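PDB 3CJY: putative thioesterase from Novosphingobium aromaticivorans, which probably hydrolyses acyl-CoA thioesters, as expected of a two-hotdog member of the acyl-CoA thioesterase family, and binds calcium. Local coordinates for residues A[33-37]-A[38-42]; A[123-127]-A[128-132]; A[158-161]-A[162-165]; A[184-187]-A[188-191]. One frame throughout, in Å; residues are numbered along the deposited sequence.

In the fold
From the N terminus, contact 1 (33-42) marks the step from strand 34-35 into helix 37-52. Contact 2 (123-132) rounds a corner in the long loop between strands 116-117 and 149-153. Contact 3 (158-165) closes the turn that starts strand 163-170, and contact 4 (184-191) is the kink between helices 178-185 and 188-196. All four are local and follow one another in series; none nests in or crosses another. In space they form a chain, 1 to 4 to 3 to 2: Phe-36 and Gly-38 of contact 1 meet Asp-186 of contact 4, joining the N- and C-terminal thioesterase domains; Thr-164 of contact 3 lies against Ala-191 of contact 4; and Val-124 of contact 2 packs on Arg-165 of contact 3.

Contact 1: A[33-37]-A[38-42]; sequences AYLFG and GASMA
Between Phe-36 and Ser-40 the chain leaves its extended course and winds up: the O of Phe-36, the N-cap residue, accepts the N of Ser-40 at 3.0 Å, with a weak bond from the N of Ala-39, and the O of Gly-37 takes the N of Met-41. The Phe-36 side chain leans forward over the start of the helix. With CG anti to the backbone N (chi1 179°), the ring lies flat on Gly-38, whose N sits 3.7 Å above the ring centre and whose CA makes a CH-pi contact 4.1 Å from the centroid. Tyr-145 also stacks on this ring. Leu-35 straddles the helix start with its two methyls: CD1 meets CB of Ala-39 at 3.8 Å, and CD2 comes to 3.2 Å from OG of Ser-40. A water bridges Leu-35 and Ser-40, donating to O of Leu-35 at 2.8 Å and lying 2.7 Å from OG of Ser-40. This is a strand-to-helix junction at the start of the long helix that the curved sheet wraps in a hotdog fold, here in the N-terminal thioesterase domain.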
loop_
_atom_site.group_PDB
_atom_site.type_symbol
_atom_site.label_atom_id
_atom_site.label_comp_id
_atom_site.label_asym_id
_atom_site.label_seq_id
_atom_site.Cartn_x
_atom_site.Cartn_y
_atom_site.Cartn_z
ATOM N N ALA A 33 3.426 -25.328 6.957
ATOM C CA ALA A 33 3.821 -25.132 5.573
ATOM C C ALA A 33 2.615 -24.592 4.837
ATOM O O ALA A 33 1.593 -25.296 4.668
ATOM C CB ALA A 33 4.265 -26.405 4.976
ATOM N N TYR A 34 2.732 -23.357 4.368
ATOM C CA TYR A 34 1.646 -22.724 3.630
ATOM C C TYR A 34 2.245 -21.872 2.534
ATOM O O TYR A 34 3.432 -21.516 2.561
ATOM C CB TYR A 34 0.737 -21.895 4.558
ATOM C CG TYR A 34 1.540 -21.021 5.480
ATOM C CD1 TYR A 34 1.934 -19.734 5.107
ATOM C CD2 TYR A 34 1.964 -21.510 6.714
ATOM C CE1 TYR A 34 2.717 -18.965 5.942
ATOM C CE2 TYR A 34 2.735 -20.747 7.545
ATOM C CZ TYR A 34 3.121 -19.487 7.152
ATOM O OH TYR A 34 3.879 -18.754 8.035
ATOM N N LEU A 35 1.401 -21.561 1.572
ATOM C CA LEU A 35 1.757 -20.729 0.442
ATOM C C LEU A 35 2.264 -19.378 0.929
ATOM O O LEU A 35 1.630 -18.681 1.744
ATOM C CB LEU A 35 0.551 -20.558 -0.498
ATOM C CG LEU A 35 0.759 -19.712 -1.757
ATOM C CD1 LEU A 35 1.803 -20.296 -2.709
ATOM C CD2 LEU A 35 -0.605 -19.549 -2.465
ATOM N N PHE A 36 3.473 -19.087 0.458
ATOM C CA PHE A 36 4.151 -17.816 0.690
ATOM C C PHE A 36 3.273 -16.653 0.212
ATOM O O PHE A 36 2.767 -16.655 -0.897
ATOM C CB PHE A 36 5.519 -17.862 -0.042
ATOM C CG PHE A 36 6.348 -16.621 0.078
ATOM C CD1 PHE A 36 6.485 -15.952 1.269
ATOM C CD2 PHE A 36 7.051 -16.183 -1.036
ATOM C CE1 PHE A 36 7.299 -14.816 1.358
ATOM C CE2 PHE A 36 7.848 -15.044 -0.968
ATOM C CZ PHE A 36 7.980 -14.390 0.242
ATOM N N GLY A 37 3.113 -15.659 1.083
ATOM C CA GLY A 37 2.284 -14.498 0.766
ATOM C C GLY A 37 2.711 -13.820 -0.518
ATOM O O GLY A 37 1.869 -13.472 -1.346
ATOM N N GLY A 38 4.030 -13.633 -0.665
ATOM C CA GLY A 38 4.574 -13.012 -1.853
ATOM C C GLY A 38 4.261 -13.773 -3.113
ATOM O O GLY A 38 4.100 -13.194 -4.203
ATOM N N ALA A 39 4.192 -15.092 -2.970
ATOM C CA ALA A 39 3.847 -15.960 -4.125
ATOM C C ALA A 39 2.378 -15.754 -4.456
ATOM O O ALA A 39 1.993 -15.764 -5.588
ATOM C CB ALA A 39 4.108 -17.438 -3.829
ATOM N N SER A 40 1.566 -15.562 -3.442
ATOM C CA SER A 40 0.143 -15.280 -3.658
ATOM C C SER A 40 0.011 -13.992 -4.484
ATOM O O SER A 40 -0.762 -13.944 -5.452
ATOM C CB SER A 40 -0.609 -15.151 -2.340
ATOM O OG SER A 40 -0.721 -16.443 -1.746
HETATM N N MSE A 41 0.730 -12.971 -4.049
HETATM C CA MSE A 41 0.727 -11.701 -4.765
HETATM C C MSE A 41 1.235 -11.896 -6.195
HETATM O O MSE A 41 0.575 -11.476 -7.171
HETATM C CB MSE A 41 1.516 -10.605 -4.064
HETATM C CG MSE A 41 1.642 -9.413 -4.988
HETATM SE SE MSE A 41 -0.065 -8.439 -5.305
HETATM C CE MSE A 41 -0.014 -7.441 -3.654
ATOM N N ALA A 42 2.349 -12.593 -6.349
ATOM C CA ALA A 42 2.926 -12.876 -7.669
ATOM C C ALA A 42 1.918 -13.514 -8.608
ATOM O O ALA A 42 1.789 -13.143 -9.770
ATOM C CB ALA A 42 4.156 -13.756 -7.538
HETATM O O HOH W 1 -0.252 -16.783 0.905
#

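Contact 2: A[123-127]-A[128-132]; sequences PVPQP and DNCPP
Pro-125 sets its CB and CG against the sulfur of Cys-130, CB standing 3.8 Å from SG, while the same CB also meets CB of Asn-129 at 4.0 Å. The thiol is tucked back under the bend because SG of Cys-130 stands beside its own backbone N (chi1 -65°), which brings the sulfur to 3.4 Å from O of Gln-126. Two backbone bonds make the bend: N of Asn-129 donates to O of Gln-126 at 2.9 Å, and N of Cys-130 donates to O of Pro-127 at 3.1 Å. A water accepts from N of Gln-126 at 3.0 Å and from ND2 of Asn-129 at 2.8 Å, bridging the Asn-129 amide to the start of the turn. The other polar groups look to neighbouring parts of the chain: Arg-152 makes a salt bridge with Asp-128 and also bonds to O of Pro-127, Gln-126 OE1 accepts from Gln-243, and Trp-167 bonds to O of Pro-125 and packs on Pro-127 and Cys-130. Taken together, this is one short turn of 3-10 helix, entered through a proline, in the long connection leading toward strand 149-153 and pinned by Arg-152 and Trp-167 to the C-terminal hotdog sheet.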
loop_
_atom_site.group_PDB
_atom_site.type_symbol
_atom_site.label_atom_id
_atom_site.label_comp_id
_atom_site.label_asym_id
_atom_site.label_seq_id
_atom_site.Cartn_x
_atom_site.Cartn_y
_atom_site.Cartn_z
ATOM N N PRO A 123 23.708 3.552 0.245
ATOM C CA PRO A 123 25.059 3.194 -0.153
ATOM C C PRO A 123 25.607 1.927 0.469
ATOM O O PRO A 123 26.634 1.945 1.115
ATOM C CB PRO A 123 25.870 4.409 0.290
ATOM C CG PRO A 123 25.195 4.926 1.428
ATOM C CD PRO A 123 23.694 4.664 1.210
ATOM N N VAL A 124 24.973 0.820 0.184
ATOM C CA VAL A 124 25.367 -0.474 0.766
ATOM C C VAL A 124 26.505 -1.091 -0.059
ATOM O O VAL A 124 26.683 -0.739 -1.203
ATOM C CB VAL A 124 24.174 -1.444 0.832
ATOM C CG1 VAL A 124 22.990 -0.830 1.578
ATOM C CG2 VAL A 124 23.708 -1.884 -0.555
ATOM N N PRO A 125 27.278 -2.030 0.506
ATOM C CA PRO A 125 28.287 -2.705 -0.297
ATOM C C PRO A 125 27.646 -3.526 -1.384
ATOM O O PRO A 125 26.518 -3.920 -1.245
ATOM C CB PRO A 125 29.000 -3.653 0.715
ATOM C CG PRO A 125 28.515 -3.228 2.076
ATOM C CD PRO A 125 27.137 -2.614 1.844
ATOM N N GLN A 126 28.362 -3.736 -2.471
ATOM C CA GLN A 126 27.900 -4.623 -3.551
ATOM C C GLN A 126 27.761 -6.072 -3.045
ATOM O O GLN A 126 28.351 -6.425 -2.028
ATOM C CB GLN A 126 28.827 -4.508 -4.761
ATOM C CG GLN A 126 28.612 -3.191 -5.513
ATOM C CD GLN A 126 27.392 -3.246 -6.419
ATOM O OE1 GLN A 126 27.429 -3.943 -7.445
ATOM N NE2 GLN A 126 26.292 -2.548 -6.043
ATOM N N PRO A 127 27.005 -6.911 -3.755
ATOM C CA PRO A 127 26.724 -8.257 -3.264
ATOM C C PRO A 127 27.921 -9.094 -2.889
ATOM O O PRO A 127 27.886 -9.786 -1.856
ATOM C CB PRO A 127 25.965 -8.895 -4.411
ATOM C CG PRO A 127 25.274 -7.752 -5.072
ATOM C CD PRO A 127 26.176 -6.587 -4.940
ATOM N N ASP A 128 28.981 -9.032 -3.690
ATOM C CA ASP A 128 30.138 -9.887 -3.438
ATOM C C ASP A 128 30.961 -9.384 -2.259
ATOM O O ASP A 128 31.912 -10.036 -1.817
ATOM C CB ASP A 128 30.974 -10.082 -4.705
ATOM C CG ASP A 128 30.267 -11.000 -5.752
ATOM O OD1 ASP A 128 29.316 -11.780 -5.424
ATOM O OD2 ASP A 128 30.712 -10.952 -6.925
ATOM N N ASN A 129 30.560 -8.262 -1.707
ATOM C CA ASN A 129 31.218 -7.684 -0.540
ATOM C C ASN A 129 30.335 -7.833 0.719
ATOM O O ASN A 129 30.572 -7.241 1.760
ATOM C CB ASN A 129 31.583 -6.252 -0.809
ATOM C CG ASN A 129 32.654 -6.125 -1.900
ATOM O OD1 ASN A 129 33.617 -6.911 -1.941
ATOM N ND2 ASN A 129 32.470 -5.152 -2.804
ATOM N N CYS A 130 29.316 -8.655 0.598
ATOM C CA CYS A 130 28.342 -8.899 1.687
ATOM C C CYS A 130 28.320 -10.370 2.070
ATOM O O CYS A 130 28.328 -11.228 1.200
ATOM C CB CYS A 130 26.938 -8.475 1.267
ATOM S SG CYS A 130 26.762 -6.717 0.989
ATOM N N PRO A 131 28.274 -10.667 3.389
ATOM C CA PRO A 131 28.234 -12.031 3.833
ATOM C C PRO A 131 26.874 -12.683 3.724
ATOM O O PRO A 131 25.852 -11.985 3.685
ATOM C CB PRO A 131 28.602 -11.898 5.313
ATOM C CG PRO A 131 27.940 -10.632 5.704
ATOM C CD PRO A 131 28.135 -9.733 4.514
ATOM N N PRO A 132 26.846 -14.013 3.625
ATOM C CA PRO A 132 25.575 -14.701 3.659
ATOM C C PRO A 132 24.803 -14.435 4.947
ATOM O O PRO A 132 25.361 -14.246 6.038
ATOM C CB PRO A 132 25.965 -16.192 3.633
ATOM C CG PRO A 132 27.341 -16.207 3.111
ATOM C CD PRO A 132 27.977 -14.959 3.614
HETATM O O HOH W 2 31.169 -2.686 -2.407
#

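Contact 3: A[158-161]-A[162-165]; sequences EVPS and GRTR
Between Pro-160 and Arg-163 a backbone hydrogen bond closes this corner: N of Arg-163 donates to O of Pro-160 at 3.0 Å. Gly-162, with its positive phi of 85°, takes the third position. The result is a type II beta turn, and it delivers the chain straight into strand 163-170 of the C-terminal hotdog domain, where Gly-162 and Thr-164 pair with strand 220-230. The rest is van der Waals contact between side chains and backbone. The Arg-163 chain runs out extended from CG to NE (chi2 -176°) across the Pro-160 ring, so that its CD lies 3.7 Å from CG of Pro-160 and the proline CB sits at the edge of the guanidinium group. From further back, Val-159 turns its CG2 branch against the strand, 3.6 Å from O of Arg-163 and 3.8 Å from CB of Arg-163. Arg-165 approaches the proline at about a right angle, its NH1 3.9 Å from CD of Pro-160, while CD of Arg-163 lies 3.7 Å above the plane of the Arg-165 guanidinium, toward its rim. For charge, Arg-165 turns to a salt bridge with Asp-223. Ser-161, in the turn, packs on Trp-118 of the second subunit.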
loop_
_atom_site.group_PDB
_atom_site.type_symbol
_atom_site.label_atom_id
_atom_site.label_comp_id
_atom_site.label_asym_id
_atom_site.label_seq_id
_atom_site.Cartn_x
_atom_site.Cartn_y
_atom_site.Cartn_z
ATOM N N GLU A 158 26.147 -0.894 11.326
ATOM C CA GLU A 158 25.283 0.135 11.920
ATOM C C GLU A 158 23.977 0.409 11.165
ATOM O O GLU A 158 23.633 1.562 10.956
ATOM C CB GLU A 158 26.065 1.464 12.007
ATOM N N VAL A 159 23.256 -0.627 10.756
ATOM C CA VAL A 159 22.004 -0.403 9.996
ATOM C C VAL A 159 21.082 0.400 10.921
ATOM O O VAL A 159 21.043 0.151 12.104
ATOM C CB VAL A 159 21.367 -1.716 9.507
ATOM C CG1 VAL A 159 20.933 -2.571 10.686
ATOM C CG2 VAL A 159 20.179 -1.441 8.546
ATOM N N PRO A 160 20.384 1.399 10.383
ATOM C CA PRO A 160 19.520 2.202 11.247
ATOM C C PRO A 160 18.359 1.432 11.856
ATOM O O PRO A 160 17.931 0.381 11.374
ATOM C CB PRO A 160 18.972 3.270 10.306
ATOM C CG PRO A 160 19.919 3.277 9.108
ATOM C CD PRO A 160 20.426 1.900 8.996
ATOM N N SER A 161 17.866 2.017 12.942
ATOM C CA SER A 161 16.743 1.467 13.706
ATOM C C SER A 161 15.574 1.098 12.844
ATOM O O SER A 161 15.099 1.907 12.045
ATOM C CB SER A 161 16.270 2.500 14.746
ATOM O OG SER A 161 15.365 1.908 15.661
ATOM N N GLY A 162 15.148 -0.149 12.973
ATOM C CA GLY A 162 13.965 -0.619 12.266
ATOM C C GLY A 162 14.195 -1.098 10.846
ATOM O O GLY A 162 13.312 -1.628 10.224
ATOM N N ARG A 163 15.392 -0.865 10.343
ATOM C CA ARG A 163 15.750 -1.259 8.988
ATOM C C ARG A 163 16.443 -2.607 8.862
ATOM O O ARG A 163 17.210 -3.035 9.733
ATOM C CB ARG A 163 16.582 -0.177 8.294
ATOM C CG ARG A 163 15.943 1.214 8.218
ATOM C CD ARG A 163 16.772 2.163 7.439
ATOM N NE ARG A 163 16.147 3.484 7.336
ATOM C CZ ARG A 163 15.313 3.868 6.368
ATOM N NH1 ARG A 163 14.947 3.057 5.411
ATOM N NH2 ARG A 163 14.802 5.102 6.375
ATOM N N THR A 164 16.167 -3.225 7.727
ATOM C CA THR A 164 16.805 -4.485 7.288
ATOM C C THR A 164 17.055 -4.357 5.789
ATOM O O THR A 164 16.133 -4.050 5.012
ATOM C CB THR A 164 15.972 -5.713 7.625
ATOM O OG1 THR A 164 15.895 -5.866 9.056
ATOM C CG2 THR A 164 16.559 -6.981 6.980
ATOM N N ARG A 165 18.319 -4.520 5.409
ATOM C CA ARG A 165 18.739 -4.464 3.997
ATOM C C ARG A 165 19.438 -5.752 3.603
ATOM O O ARG A 165 20.443 -6.137 4.181
ATOM C CB ARG A 165 19.618 -3.263 3.738
ATOM C CG ARG A 165 18.938 -1.962 3.987
ATOM C CD ARG A 165 19.843 -0.762 4.008
ATOM N NE ARG A 165 19.042 0.439 3.870
ATOM C CZ ARG A 165 19.339 1.608 4.393
ATOM N NH1 ARG A 165 20.414 1.724 5.150
ATOM N NH2 ARG A 165 18.542 2.639 4.178
#

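Contact 4: A[184-187]-A[188-191]; sequences FADF and LPIA
The Phe-187 ring is met obliquely by Ile-190, whose CD1 lies 3.7 Å from CD2 of the ring; the two side chains run side by side and point the same way. Ile-190 manages this by keeping CG1 beside its backbone N (chi1 -68°) and then running straight on to CD1. Tyr-145, Leu-146, Leu-168 and Met-224 pack round the same phenylalanine. The Asp-186 carboxylate, the other flat group, crosses the Pro-189 side chain at about a right angle, OD1 being 4.0 Å from CD of Pro-189; that CD also lies 3.3 Å from O of Asp-186. Here the helical pattern breaks. The chain departs from helical geometry at Asp-186 and Phe-187, and Pro-189 has no N-H to contribute. A new helix begins from O of Phe-187, which accepts N of Ile-190 at 3.0 Å and, weakly, N of Ala-191 at 3.4 Å. Leu-188 meanwhile brings its CG to 4.0 Å from O of Ala-185. The Asp-186 carboxylate leaves the kink toward other parts of the fold: OD1 accepts from both Gln-253 and Asn-207, and OD2 has a weak bond from N of Gly-38, at the start of the other domain's helix. In chemical terms, the interruption sets a buried carboxylate at a break between two helices, where donors at both oxygens, the one at OD2 weak, would restrict its rotation and link the two hotdog domains through a polar cluster bordered by aromatic and aliphatic side chains.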
loop_
_atom_site.group_PDB
_atom_site.type_symbol
_atom_site.label_atom_id
_atom_site.label_comp_id
_atom_site.label_asym_id
_atom_site.label_seq_id
_atom_site.Cartn_x
_atom_site.Cartn_y
_atom_site.Cartn_z
ATOM N N PHE A 184 9.895 -10.910 -3.439
ATOM C CA PHE A 184 10.907 -10.257 -2.627
ATOM C C PHE A 184 10.346 -9.183 -1.690
ATOM O O PHE A 184 10.888 -8.912 -0.603
ATOM C CB PHE A 184 12.015 -9.664 -3.508
ATOM C CG PHE A 184 12.893 -10.699 -4.181
ATOM C CD1 PHE A 184 12.996 -11.995 -3.675
ATOM C CD2 PHE A 184 13.742 -10.328 -5.214
ATOM C CE1 PHE A 184 13.928 -12.909 -4.230
ATOM C CE2 PHE A 184 14.632 -11.254 -5.798
ATOM C CZ PHE A 184 14.686 -12.549 -5.303
ATOM N N ALA A 185 9.251 -8.545 -2.127
ATOM C CA ALA A 185 8.545 -7.549 -1.327
ATOM C C ALA A 185 8.014 -8.178 -0.027
ATOM O O ALA A 185 7.909 -7.526 0.991
ATOM C CB ALA A 185 7.336 -6.903 -2.122
ATOM N N ASP A 186 7.672 -9.469 -0.089
ATOM C CA ASP A 186 7.130 -10.172 1.089
ATOM C C ASP A 186 8.193 -10.766 2.019
ATOM O O ASP A 186 7.925 -11.702 2.786
ATOM C CB ASP A 186 6.105 -11.198 0.675
ATOM C CG ASP A 186 5.210 -11.660 1.848
ATOM O OD1 ASP A 186 4.799 -10.824 2.663
ATOM O OD2 ASP A 186 4.929 -12.876 1.945
ATOM N N PHE A 187 9.378 -10.170 1.999
ATOM C CA PHE A 187 10.403 -10.462 2.982
ATOM C C PHE A 187 10.273 -9.547 4.239
ATOM O O PHE A 187 11.021 -9.655 5.198
ATOM C CB PHE A 187 11.795 -10.345 2.370
ATOM C CG PHE A 187 12.284 -11.604 1.710
ATOM C CD1 PHE A 187 11.595 -12.159 0.639
ATOM C CD2 PHE A 187 13.468 -12.206 2.149
ATOM C CE1 PHE A 187 12.018 -13.307 0.034
ATOM C CE2 PHE A 187 13.929 -13.362 1.526
ATOM C CZ PHE A 187 13.201 -13.900 0.457
ATOM N N LEU A 188 9.241 -8.712 4.262
ATOM C CA LEU A 188 9.050 -7.806 5.408
ATOM C C LEU A 188 8.850 -8.549 6.723
ATOM O O LEU A 188 9.213 -8.021 7.748
ATOM C CB LEU A 188 7.945 -6.764 5.179
ATOM C CG LEU A 188 8.405 -5.528 4.436
ATOM C CD1 LEU A 188 7.245 -4.712 3.912
ATOM C CD2 LEU A 188 9.328 -4.681 5.339
ATOM N N PRO A 189 8.192 -9.734 6.714
ATOM C CA PRO A 189 8.124 -10.420 8.033
ATOM C C PRO A 189 9.505 -10.689 8.674
ATOM O O PRO A 189 9.669 -10.647 9.886
ATOM C CB PRO A 189 7.310 -11.680 7.714
ATOM C CG PRO A 189 6.470 -11.280 6.528
ATOM C CD PRO A 189 7.329 -10.394 5.703
ATOM N N ILE A 190 10.531 -10.877 7.857
ATOM C CA ILE A 190 11.894 -11.088 8.352
ATOM C C ILE A 190 12.390 -9.781 8.968
ATOM O O ILE A 190 12.972 -9.774 10.044
ATOM C CB ILE A 190 12.838 -11.577 7.215
ATOM C CG1 ILE A 190 12.424 -13.001 6.784
ATOM C CG2 ILE A 190 14.275 -11.534 7.669
ATOM C CD1 ILE A 190 13.139 -13.479 5.567
ATOM N N ALA A 191 12.039 -8.671 8.342
ATOM C CA ALA A 191 12.434 -7.364 8.860
ATOM C C ALA A 191 11.731 -7.125 10.209
ATOM O O ALA A 191 12.316 -6.550 11.141
ATOM C CB ALA A 191 12.046 -6.250 7.892
#